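Trichothecene 3-O-acetyltransferase (Gibberella zeae, PDB 2RKV) probably transfers the acetyl group of acetyl-coenzyme A to the 3-hydroxyl of trichothecene mycotoxins such as T-2, as a member of the BAHD acyltransferase superfamily. Local coordinates at residues D160-D165 with D294-M299; L190-I195 with N303-L308; L377-K382 with M412-K417. One frame throughout, in Å; residues are numbered along the deposited sequence.

Contact 1 (D160-D165 with D294-M299). With COA (coenzyme A), chain B.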
loop_
_atom_site.group_PDB
_atom_site.type_symbol
_atom_site.label_atom_id
_atom_site.label_comp_id
_atom_site.label_asym_id
_atom_site.label_seq_id
_atom_site.Cartn_x
_atom_site.Cartn_y
_atom_site.Cartn_z
ATOM N N ASP A 160 -2.355 -7.397 2.282
ATOM C CA ASP A 160 -2.374 -5.953 2.077
ATOM C C ASP A 160 -1.267 -5.352 2.956
ATOM O O ASP A 160 -0.524 -6.094 3.624
ATOM C CB ASP A 160 -3.771 -5.369 2.379
ATOM C CG ASP A 160 -4.303 -5.771 3.757
ATOM O OD1 ASP A 160 -3.486 -5.954 4.688
ATOM O OD2 ASP A 160 -5.541 -5.880 3.924
ATOM N N MET A 161 -1.123 -4.028 2.963
ATOM C CA MET A 161 -0.045 -3.431 3.756
ATOM C C MET A 161 -0.265 -3.580 5.268
ATOM O O MET A 161 0.702 -3.631 6.038
ATOM C CB MET A 161 0.215 -1.972 3.354
ATOM C CG MET A 161 1.287 -1.286 4.181
ATOM S SD MET A 161 2.865 -2.174 4.180
ATOM C CE MET A 161 3.707 -1.351 2.823
ATOM N N VAL A 162 -1.527 -3.664 5.698
ATOM C CA VAL A 162 -1.808 -3.895 7.121
ATOM C C VAL A 162 -1.288 -5.294 7.499
ATOM O O VAL A 162 -0.606 -5.456 8.517
ATOM C CB VAL A 162 -3.302 -3.728 7.458
ATOM C CG1 VAL A 162 -3.616 -4.183 8.898
ATOM C CG2 VAL A 162 -3.716 -2.251 7.256
ATOM N N GLY A 163 -1.580 -6.279 6.652
ATOM C CA GLY A 163 -1.082 -7.641 6.870
ATOM C C GLY A 163 0.438 -7.693 6.785
ATOM O O GLY A 163 1.104 -8.353 7.593
ATOM N N GLN A 164 0.991 -6.989 5.803
ATOM C CA GLN A 164 2.444 -6.953 5.608
ATOM C C GLN A 164 3.120 -6.360 6.835
ATOM O O GLN A 164 4.142 -6.875 7.307
ATOM C CB GLN A 164 2.784 -6.139 4.355
ATOM C CG GLN A 164 4.250 -6.241 3.913
ATOM C CD GLN A 164 4.411 -5.857 2.447
ATOM O OE1 GLN A 164 3.500 -6.073 1.642
ATOM N NE2 GLN A 164 5.564 -5.285 2.095
ATOM N N ASP A 165 2.528 -5.292 7.375
ATOM C CA ASP A 165 3.037 -4.676 8.599
ATOM C C ASP A 165 3.007 -5.700 9.748
ATOM O O ASP A 165 3.966 -5.798 10.524
ATOM C CB ASP A 165 2.191 -3.442 8.956
ATOM C CG ASP A 165 2.707 -2.699 10.186
ATOM O OD1 ASP A 165 3.939 -2.599 10.366
ATOM O OD2 ASP A 165 1.877 -2.169 10.959
ATOM N N ASP A 294 -8.909 -0.453 5.015
ATOM C CA ASP A 294 -8.737 -1.696 5.765
ATOM C C ASP A 294 -10.106 -2.132 6.254
ATOM O O ASP A 294 -10.803 -1.366 6.945
ATOM C CB ASP A 294 -7.781 -1.459 6.948
ATOM C CG ASP A 294 -7.622 -2.681 7.866
ATOM O OD1 ASP A 294 -8.016 -3.807 7.482
ATOM O OD2 ASP A 294 -7.070 -2.488 8.978
ATOM N N ALA A 295 -10.496 -3.352 5.881
ATOM C CA ALA A 295 -11.808 -3.887 6.223
ATOM C C ALA A 295 -11.802 -4.707 7.514
ATOM O O ALA A 295 -12.850 -5.194 7.946
ATOM C CB ALA A 295 -12.375 -4.703 5.063
ATOM N N ARG A 296 -10.630 -4.852 8.136
ATOM C CA ARG A 296 -10.541 -5.641 9.373
ATOM C C ARG A 296 -11.499 -5.141 10.468
ATOM O O ARG A 296 -12.257 -5.940 11.023
ATOM C CB ARG A 296 -9.105 -5.719 9.899
ATOM C CG ARG A 296 -8.189 -6.654 9.104
ATOM C CD ARG A 296 -6.733 -6.372 9.469
ATOM N NE ARG A 296 -5.779 -7.125 8.647
ATOM C CZ ARG A 296 -5.533 -6.901 7.360
ATOM N NH1 ARG A 296 -6.166 -5.918 6.706
ATOM N NH2 ARG A 296 -4.629 -7.647 6.731
ATOM N N PRO A 297 -11.483 -3.827 10.772
ATOM C CA PRO A 297 -12.386 -3.334 11.831
ATOM C C PRO A 297 -13.873 -3.621 11.561
ATOM O O PRO A 297 -14.566 -4.132 12.444
ATOM C CB PRO A 297 -12.098 -1.833 11.868
ATOM C CG PRO A 297 -10.698 -1.707 11.328
ATOM C CD PRO A 297 -10.644 -2.738 10.236
ATOM N N ALA A 298 -14.344 -3.346 10.345
ATOM C CA ALA A 298 -15.740 -3.616 9.987
ATOM C C ALA A 298 -16.082 -5.103 10.093
ATOM O O ALA A 298 -17.221 -5.461 10.403
ATOM C CB ALA A 298 -16.055 -3.089 8.585
ATOM N N MET A 299 -15.091 -5.961 9.844
ATOM C CA MET A 299 -15.299 -7.406 9.860
ATOM C C MET A 299 -15.079 -8.023 11.248
ATOM O O MET A 299 -15.302 -9.222 11.439
ATOM C CB MET A 299 -14.389 -8.069 8.816
ATOM C CG MET A 299 -14.984 -9.295 8.129
ATOM S SD MET A 299 -16.514 -9.004 7.188
ATOM C CE MET A 299 -16.201 -7.462 6.365
HETATM N N1A COA B . -14.770 13.302 17.517
HETATM C C2A COA B . -13.786 13.847 16.718
HETATM N N3A COA B . -12.938 13.028 15.999
HETATM C C4A COA B . -13.087 11.680 16.086
HETATM C C5A COA B . -14.080 11.111 16.885
HETATM C C6A COA B . -14.935 11.934 17.615
HETATM N N6A COA B . -15.702 11.412 18.577
HETATM N N7A COA B . -13.992 9.761 16.773
HETATM C C8A COA B . -12.974 9.467 15.929
HETATM N N9A COA B . -12.409 10.645 15.499
HETATM C C1B COA B . -11.247 10.798 14.612
HETATM C C2B COA B . -9.988 10.411 15.360
HETATM O O2B COA B . -9.550 11.448 16.190
HETATM C C3B COA B . -9.051 10.137 14.208
HETATM O O3B COA B . -8.676 11.349 13.627
HETATM P P3B COA B . -7.180 11.881 13.727
HETATM O O7A COA B . -6.268 10.820 13.149
HETATM O O8A COA B . -6.915 12.115 15.192
HETATM O O9A COA B . -7.101 13.172 12.961
HETATM C C4B COA B . -9.960 9.538 13.172
HETATM O O4B COA B . -11.289 9.920 13.501
HETATM C C5B COA B . -9.810 8.038 13.129
HETATM O O5B COA B . -10.525 7.734 11.975
HETATM P P1A COA B . -10.311 6.352 11.219
HETATM O O1A COA B . -10.207 5.204 12.221
HETATM O O2A COA B . -11.417 6.180 10.204
HETATM O O3A COA B . -8.842 6.415 10.592
HETATM P P2A COA B . -8.248 7.517 9.606
HETATM O O4A COA B . -6.911 7.953 10.156
HETATM O O5A COA B . -9.214 8.623 9.289
HETATM O O6A COA B . -8.012 6.676 8.273
HETATM C CBP COA B . -8.579 5.114 6.576
HETATM C CCP COA B . -9.089 6.252 7.458
HETATM C CDP COA B . -7.422 5.623 5.713
HETATM C CEP COA B . -9.697 4.669 5.635
HETATM C CAP COA B . -8.129 3.981 7.510
HETATM O OAP COA B . -9.206 3.513 8.298
HETATM C C9P COA B . -7.581 2.815 6.756
HETATM O O9P COA B . -8.457 1.807 6.342
HETATM N N8P COA B . -6.273 2.833 6.538
HETATM C C7P COA B . -5.592 1.809 5.787
HETATM C C6P COA B . -5.815 2.005 4.295
HETATM C C5P COA B . -5.040 0.920 3.609
HETATM O O5P COA B . -5.155 -0.262 3.995
HETATM N N4P COA B . -4.254 1.305 2.612
#

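Contact 2 (L190-I195 with N303-L308)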
loop_
_atom_site.group_PDB
_atom_site.type_symbol
_atom_site.label_atom_id
_atom_site.label_comp_id
_atom_site.label_asym_id
_atom_site.label_seq_id
_atom_site.Cartn_x
_atom_site.Cartn_y
_atom_site.Cartn_z
ATOM N N LEU A 190 -5.417 -17.691 11.518
ATOM C CA LEU A 190 -6.840 -17.700 11.191
ATOM C C LEU A 190 -7.051 -18.240 9.781
ATOM O O LEU A 190 -6.297 -17.915 8.859
ATOM C CB LEU A 190 -7.434 -16.293 11.296
ATOM C CG LEU A 190 -7.474 -15.650 12.686
ATOM C CD1 LEU A 190 -7.903 -14.201 12.545
ATOM C CD2 LEU A 190 -8.411 -16.410 13.629
ATOM N N ASP A 191 -8.078 -19.066 9.615
ATOM C CA ASP A 191 -8.458 -19.528 8.288
ATOM C C ASP A 191 -8.907 -18.328 7.452
ATOM O O ASP A 191 -9.683 -17.485 7.920
ATOM C CB ASP A 191 -9.566 -20.569 8.373
ATOM C CG ASP A 191 -9.680 -21.403 7.109
ATOM O OD1 ASP A 191 -8.641 -21.708 6.478
ATOM O OD2 ASP A 191 -10.816 -21.753 6.746
ATOM N N ARG A 192 -8.418 -18.257 6.219
ATOM C CA ARG A 192 -8.667 -17.089 5.371
ATOM C C ARG A 192 -9.936 -17.235 4.548
ATOM O O ARG A 192 -10.649 -16.261 4.355
ATOM C CB ARG A 192 -7.497 -16.829 4.422
ATOM C CG ARG A 192 -6.142 -16.854 5.098
ATOM C CD ARG A 192 -5.085 -16.221 4.218
ATOM N NE ARG A 192 -3.803 -16.147 4.912
ATOM C CZ ARG A 192 -2.789 -15.383 4.513
ATOM N NH1 ARG A 192 -2.904 -14.641 3.410
ATOM N NH2 ARG A 192 -1.660 -15.364 5.212
ATOM N N LYS A 193 -10.204 -18.440 4.048
ATOM C CA LYS A 193 -11.283 -18.616 3.068
ATOM C C LYS A 193 -12.678 -18.386 3.646
ATOM O O LYS A 193 -13.641 -18.228 2.900
ATOM C CB LYS A 193 -11.197 -19.976 2.370
ATOM C CG LYS A 193 -11.513 -21.173 3.255
ATOM C CD LYS A 193 -11.335 -22.505 2.504
ATOM C CE LYS A 193 -12.449 -22.777 1.504
ATOM N NZ LYS A 193 -12.238 -24.076 0.766
ATOM N N THR A 194 -12.776 -18.349 4.971
ATOM C CA THR A 194 -14.069 -18.156 5.636
ATOM C C THR A 194 -14.146 -16.833 6.402
ATOM O O THR A 194 -15.160 -16.545 7.045
ATOM C CB THR A 194 -14.376 -19.311 6.610
ATOM O OG1 THR A 194 -13.338 -19.377 7.595
ATOM C CG2 THR A 194 -14.482 -20.650 5.859
ATOM N N ILE A 195 -13.095 -16.016 6.315
ATOM C CA ILE A 195 -12.987 -14.829 7.176
ATOM C C ILE A 195 -13.974 -13.701 6.824
ATOM O O ILE A 195 -14.266 -12.835 7.660
ATOM C CB ILE A 195 -11.520 -14.316 7.278
ATOM C CG1 ILE A 195 -11.306 -13.637 8.643
ATOM C CG2 ILE A 195 -11.139 -13.423 6.069
ATOM C CD1 ILE A 195 -9.855 -13.437 9.040
ATOM N N ASN A 303 -6.247 -6.574 14.097
ATOM C CA ASN A 303 -5.245 -5.797 13.367
ATOM C C ASN A 303 -4.013 -6.645 13.020
ATOM O O ASN A 303 -3.239 -6.309 12.115
ATOM C CB ASN A 303 -4.822 -4.581 14.197
ATOM C CG ASN A 303 -3.911 -3.642 13.433
ATOM O OD1 ASN A 303 -4.293 -3.096 12.389
ATOM N ND2 ASN A 303 -2.706 -3.445 13.944
ATOM N N ASN A 304 -3.837 -7.746 13.749
ATOM C CA ASN A 304 -2.706 -8.639 13.519
ATOM C C ASN A 304 -2.954 -9.703 12.451
ATOM O O ASN A 304 -2.068 -10.512 12.173
ATOM C CB ASN A 304 -2.236 -9.277 14.833
ATOM C CG ASN A 304 -1.605 -8.271 15.769
ATOM O OD1 ASN A 304 -0.971 -7.307 15.325
ATOM N ND2 ASN A 304 -1.790 -8.471 17.075
ATOM N N TYR A 305 -4.149 -9.714 11.856
ATOM C CA TYR A 305 -4.430 -10.653 10.764
ATOM C C TYR A 305 -3.555 -10.293 9.558
ATOM O O TYR A 305 -3.609 -9.164 9.071
ATOM C CB TYR A 305 -5.905 -10.622 10.380
ATOM C CG TYR A 305 -6.240 -11.502 9.205
ATOM C CD1 TYR A 305 -6.096 -12.884 9.302
ATOM C CD2 TYR A 305 -6.708 -10.959 8.003
ATOM C CE1 TYR A 305 -6.394 -13.707 8.244
ATOM C CE2 TYR A 305 -7.021 -11.786 6.925
ATOM C CZ TYR A 305 -6.871 -13.158 7.061
ATOM O OH TYR A 305 -7.165 -13.998 6.012
ATOM N N PRO A 306 -2.708 -11.238 9.112
ATOM C CA PRO A 306 -1.688 -10.921 8.112
ATOM C C PRO A 306 -2.134 -10.994 6.651
ATOM O O PRO A 306 -1.305 -10.816 5.747
ATOM C CB PRO A 306 -0.630 -11.991 8.362
ATOM C CG PRO A 306 -1.465 -13.207 8.729
ATOM C CD PRO A 306 -2.613 -12.644 9.572
ATOM N N GLY A 307 -3.417 -11.242 6.415
ATOM C CA GLY A 307 -3.884 -11.499 5.053
ATOM C C GLY A 307 -4.241 -10.252 4.267
ATOM O O GLY A 307 -3.679 -9.161 4.491
ATOM N N LEU A 308 -5.179 -10.443 3.343
ATOM C CA LEU A 308 -5.690 -9.394 2.477
ATOM C C LEU A 308 -7.161 -9.187 2.833
ATOM O O LEU A 308 -8.022 -10.024 2.538
ATOM C CB LEU A 308 -5.497 -9.793 1.006
ATOM C CG LEU A 308 -5.817 -8.835 -0.153
ATOM C CD1 LEU A 308 -7.317 -8.536 -0.258
ATOM C CD2 LEU A 308 -5.047 -7.554 -0.043
HETATM O O HOH W 1 0.065 -13.069 4.565
#

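Contact 3 (L377-K382 with M412-K417). With COA (coenzyme A), chain B.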
loop_
_atom_site.group_PDB
_atom_site.type_symbol
_atom_site.label_atom_id
_atom_site.label_comp_id
_atom_site.label_asym_id
_atom_site.label_seq_id
_atom_site.Cartn_x
_atom_site.Cartn_y
_atom_site.Cartn_z
ATOM N N LEU A 377 -5.928 6.238 -4.187
ATOM C CA LEU A 377 -5.049 6.477 -3.039
ATOM C C LEU A 377 -5.112 5.365 -2.000
ATOM O O LEU A 377 -6.198 4.920 -1.620
ATOM C CB LEU A 377 -5.384 7.818 -2.367
ATOM C CG LEU A 377 -4.773 8.025 -0.969
ATOM C CD1 LEU A 377 -3.290 8.364 -1.066
ATOM C CD2 LEU A 377 -5.512 9.075 -0.171
ATOM N N SER A 378 -3.937 4.931 -1.539
ATOM C CA SER A 378 -3.856 4.025 -0.394
ATOM C C SER A 378 -3.002 4.623 0.703
ATOM O O SER A 378 -1.812 4.877 0.509
ATOM C CB SER A 378 -3.312 2.652 -0.786
ATOM O OG SER A 378 -3.276 1.794 0.351
ATOM N N SER A 379 -3.617 4.836 1.864
ATOM C CA SER A 379 -2.910 5.397 2.997
ATOM C C SER A 379 -2.300 4.325 3.888
ATOM O O SER A 379 -3.011 3.478 4.447
ATOM C CB SER A 379 -3.841 6.260 3.834
ATOM O OG SER A 379 -3.179 6.689 5.007
ATOM N N TRP A 380 -0.983 4.393 4.031
ATOM C CA TRP A 380 -0.262 3.533 4.966
ATOM C C TRP A 380 0.077 4.286 6.245
ATOM O O TRP A 380 0.912 3.839 7.040
ATOM C CB TRP A 380 1.021 3.004 4.309
ATOM C CG TRP A 380 0.792 2.206 3.059
ATOM C CD1 TRP A 380 -0.379 1.618 2.650
ATOM C CD2 TRP A 380 1.776 1.869 2.075
ATOM N NE1 TRP A 380 -0.181 0.950 1.459
ATOM C CE2 TRP A 380 1.133 1.085 1.089
ATOM C CE3 TRP A 380 3.142 2.154 1.930
ATOM C CZ2 TRP A 380 1.809 0.586 -0.034
ATOM C CZ3 TRP A 380 3.821 1.651 0.811
ATOM C CH2 TRP A 380 3.148 0.876 -0.153
ATOM N N ALA A 381 -0.591 5.423 6.453
ATOM C CA ALA A 381 -0.234 6.348 7.533
ATOM C C ALA A 381 -0.184 5.705 8.919
ATOM O O ALA A 381 0.661 6.066 9.738
ATOM C CB ALA A 381 -1.178 7.551 7.548
ATOM N N LYS A 382 -1.095 4.765 9.152
ATOM C CA LYS A 382 -1.312 4.198 10.486
ATOM C C LYS A 382 -0.543 2.907 10.748
ATOM O O LYS A 382 -0.683 2.324 11.821
ATOM C CB LYS A 382 -2.810 3.970 10.723
ATOM N N MET A 412 -1.613 6.884 -5.860
ATOM C CA MET A 412 -1.008 7.652 -4.779
ATOM C C MET A 412 -0.942 6.847 -3.490
ATOM O O MET A 412 -1.780 5.977 -3.261
ATOM C CB MET A 412 -1.794 8.939 -4.519
ATOM C CG MET A 412 -2.028 9.777 -5.746
ATOM S SD MET A 412 -2.957 11.263 -5.339
ATOM C CE MET A 412 -3.114 11.942 -6.993
ATOM N N TYR A 413 0.068 7.143 -2.671
ATOM C CA TYR A 413 0.215 6.547 -1.336
ATOM C C TYR A 413 0.500 7.596 -0.271
ATOM O O TYR A 413 1.116 8.634 -0.554
ATOM C CB TYR A 413 1.368 5.532 -1.312
ATOM C CG TYR A 413 1.175 4.390 -2.275
ATOM C CD1 TYR A 413 1.734 4.425 -3.554
ATOM C CD2 TYR A 413 0.417 3.276 -1.915
ATOM C CE1 TYR A 413 1.536 3.374 -4.458
ATOM C CE2 TYR A 413 0.216 2.223 -2.806
ATOM C CZ TYR A 413 0.783 2.277 -4.076
ATOM O OH TYR A 413 0.572 1.231 -4.955
ATOM N N PHE A 414 0.056 7.327 0.957
ATOM C CA PHE A 414 0.622 8.009 2.125
ATOM C C PHE A 414 1.570 7.029 2.804
ATOM O O PHE A 414 1.209 5.870 3.040
ATOM C CB PHE A 414 -0.434 8.428 3.156
ATOM C CG PHE A 414 -1.446 9.439 2.657
ATOM C CD1 PHE A 414 -1.227 10.175 1.499
ATOM C CD2 PHE A 414 -2.618 9.656 3.381
ATOM C CE1 PHE A 414 -2.168 11.116 1.066
ATOM C CE2 PHE A 414 -3.570 10.585 2.942
ATOM C CZ PHE A 414 -3.340 11.308 1.780
ATOM N N MET A 415 2.771 7.496 3.123
ATOM C CA MET A 415 3.721 6.685 3.884
ATOM C C MET A 415 3.263 6.526 5.330
ATOM O O MET A 415 2.397 7.276 5.794
ATOM C CB MET A 415 5.106 7.341 3.851
ATOM C CG MET A 415 5.710 7.482 2.442
ATOM S SD MET A 415 5.824 5.903 1.553
ATOM C CE MET A 415 4.348 5.950 0.538
ATOM N N PRO A 416 3.819 5.533 6.050
ATOM C CA PRO A 416 3.578 5.520 7.492
ATOM C C PRO A 416 3.975 6.877 8.091
ATOM O O PRO A 416 5.028 7.420 7.763
ATOM C CB PRO A 416 4.473 4.372 7.993
ATOM C CG PRO A 416 4.624 3.473 6.795
ATOM C CD PRO A 416 4.649 4.395 5.604
ATOM N N LYS A 417 3.092 7.435 8.913
ATOM C CA LYS A 417 3.285 8.749 9.512
ATOM C C LYS A 417 4.575 8.771 10.343
ATOM O O LYS A 417 4.807 7.864 11.145
ATOM C CB LYS A 417 2.071 9.074 10.395
ATOM C CG LYS A 417 2.023 10.483 10.933
ATOM C CD LYS A 417 0.960 10.611 12.039
ATOM C CE LYS A 417 1.538 10.270 13.418
ATOM N NZ LYS A 417 1.438 8.816 13.726
HETATM N N1A COA B . -14.770 13.302 17.517
HETATM C C2A COA B . -13.786 13.847 16.718
HETATM N N3A COA B . -12.938 13.028 15.999
HETATM C C4A COA B . -13.087 11.680 16.086
HETATM C C5A COA B . -14.080 11.111 16.885
HETATM C C6A COA B . -14.935 11.934 17.615
HETATM N N6A COA B . -15.702 11.412 18.577
HETATM N N7A COA B . -13.992 9.761 16.773
HETATM C C8A COA B . -12.974 9.467 15.929
HETATM N N9A COA B . -12.409 10.645 15.499
HETATM C C1B COA B . -11.247 10.798 14.612
HETATM C C2B COA B . -9.988 10.411 15.360
HETATM O O2B COA B . -9.550 11.448 16.190
HETATM C C3B COA B . -9.051 10.137 14.208
HETATM O O3B COA B . -8.676 11.349 13.627
HETATM P P3B COA B . -7.180 11.881 13.727
HETATM O O7A COA B . -6.268 10.820 13.149
HETATM O O8A COA B . -6.915 12.115 15.192
HETATM O O9A COA B . -7.101 13.172 12.961
HETATM C C4B COA B . -9.960 9.538 13.172
HETATM O O4B COA B . -11.289 9.920 13.501
HETATM C C5B COA B . -9.810 8.038 13.129
HETATM O O5B COA B . -10.525 7.734 11.975
HETATM P P1A COA B . -10.311 6.352 11.219
HETATM O O1A COA B . -10.207 5.204 12.221
HETATM O O2A COA B . -11.417 6.180 10.204
HETATM O O3A COA B . -8.842 6.415 10.592
HETATM P P2A COA B . -8.248 7.517 9.606
HETATM O O4A COA B . -6.911 7.953 10.156
HETATM O O5A COA B . -9.214 8.623 9.289
HETATM O O6A COA B . -8.012 6.676 8.273
HETATM C CBP COA B . -8.579 5.114 6.576
HETATM C CCP COA B . -9.089 6.252 7.458
HETATM C CDP COA B . -7.422 5.623 5.713
HETATM C CEP COA B . -9.697 4.669 5.635
HETATM C CAP COA B . -8.129 3.981 7.510
HETATM O OAP COA B . -9.206 3.513 8.298
HETATM C C9P COA B . -7.581 2.815 6.756
HETATM O O9P COA B . -8.457 1.807 6.342
HETATM N N8P COA B . -6.273 2.833 6.538
HETATM C C7P COA B . -5.592 1.809 5.787
HETATM C C6P COA B . -5.815 2.005 4.295
HETATM C C5P COA B . -5.040 0.920 3.609
HETATM O O5P COA B . -5.155 -0.262 3.995
HETATM N N4P COA B . -4.254 1.305 2.612
#

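Contact 1 (D160-D165 with D294-M299)
R296 reaches end-on into the carboxylate of D160, giving one terminal nitrogen to each oxygen. Its extended chain, CG anti to the carbonyl carbon, carries the guanidinium there. The bond from NH1 to D160 OD2 (2.9 Å) is nearly straight at 167° and lies in the guanidinium plane, on the syn side. That from NH2 to D160 OD1 (2.9 Å) is bent to 134° and tilted from the guanidinium plane, consistent with planes turned 50° apart. V162 covers one guanidinium face near its rim, with CG1 3.7 Å from R296 NE, while its CG2 packs against D294 OD2 at 3.8 Å. D294 OD1 takes R296 NH1 at 2.9 Å and the backbone N of R296 from opposite faces; NH1 thus bridges two acids, which fixes the rotation of the guanidinium. NH2 also bonds Y305 O, and L309 N bonds D160 OD2. D160 OD1 accepts G163 N at 2.8 Å as the N-cap of helix 161-176. D160 is the aspartate of the BAHD HXXXD motif (H156 to D160); as in relatives, its pairing with arginine is probably structural. D294 N binds coenzyme A O9P, and the network ties helix 161-176 to strand 286-294 and helix 296-299, with helix 340-356 behind A295.

Contact 2 (L190-I195 with N303-L308)
A water joins R192 to P306, accepting from R192 NH2 at 2.9 Å and donating to P306 O, also at 2.9 Å. It supplies the polar link here, for no direct hydrogen bond crosses between the two loops. The neighbouring nitrogen, R192 NH1, is bonded to the carbonyl of A158 and passes close to G307, whose CA sits over one face of the guanidinium, 3.7 Å from NH1. The arm of R192, extended from CG to NE, carries the head past the hydroxyl end of Y305, with CG 3.2 Å from Y305 OH and near the plane of the ring. That hydroxyl is hydrogen-bonded to D8. Y305 has the largest share of the buried surface. I195 sets CD1 over the middle of its ring, 3.6 Å from the centroid and 14° off the normal, a CH-pi contact that comes from the CG1 branch lying roughly anti to the backbone N (chi1 -150°). G307 N, from the same loop as Y305, lies over the rim of the opposite face, and L190 CD1 leans on CD1 of the ring at 3.9 Å. A type I turn, R192 to I195, brings two of these side chains to the same ring. The loop between helix 182-187 and strand 229-236 is thereby fastened onto the one joining helix 296-299 to strand 310-318, with W55 in a cation-pi contact with R192, and strand 5-6 and helix 161-176 alongside.

Contact 3 (L377-K382 with M412-K417)
L377 and F414 form the apolar centre of one sheet face, their side chains crossing at about a right angle. L377 CD1 lies over the phenyl ring, 4.0 Å from its centroid, in a CH-pi contact displaced toward the rim, and CD2 reaches F414 CZ at 3.7 Å. The leucine gets there with CG anti to its backbone N (chi1 166°), and the same CD1 also packs on M412 CB. Helix 261-277 lies against this face, with S266 and I269 touching the cluster. On the reverse face S378 and Y413 stand together. Beyond them, Y413 CD2 lies over one face of the W380 indole near its rim, 3.6 Å from W380 CZ2; the two aromatic planes meet obliquely at 43°.

Strands 375-379 and 411-414 are parallel neighbours in the mixed sheet that also holds strands 286-294 and 423-430. Their ends line both pockets: S378 and Y413 that of T-2, and S378, S379 and W380 that of coenzyme A. Between the strands S378 N gives to M412 O, F414 N to S378 O, and W380 N to F414 O at 2.8 Å. S378 thus straddles M412 and F414, and F414 straddles S378 and W380, the parallel-sheet pattern. Past the strands the chains stay together through CA-H...O contacts, P416 CA to W380 O and A381 CA to M415 O, and end in a straight bond from K417 N to A381 O (2.9 Å, 173°). S379 OG makes an ST turn with A381 N at 3.2 Å, and is itself hydrogen-bonded to D262. S379 O accepts coenzyme A N4P at 3.1 Å, and N4P also lies at the edge of the W380 indole, in its plane. Y413 OH, on the toxin side, is hydrogen-bonded to the bound T-2 molecule.

Overall arrangement
Following the chain, residues 160-165 open contact 1 and residues 190-195 open contact 2; 294-299 then closes the first loop, 129 residues on, and 303-308 closes the second, so the two cross. They also touch, D160 N probably bonding to G307 O. Contact 3 follows in series, closing a 29-residue excursion from the seven-stranded sheet, which sends strand 399-401 to the five-stranded sheet. It meets contact 1 where M161 packs on W380, and both touch coenzyme A. Contact 1 ties helix 161-176, next to the five-stranded sheet, to the end of strand 286-294 of the seven-stranded sheet; contact 2 joins two loops and stays clear of contact 3.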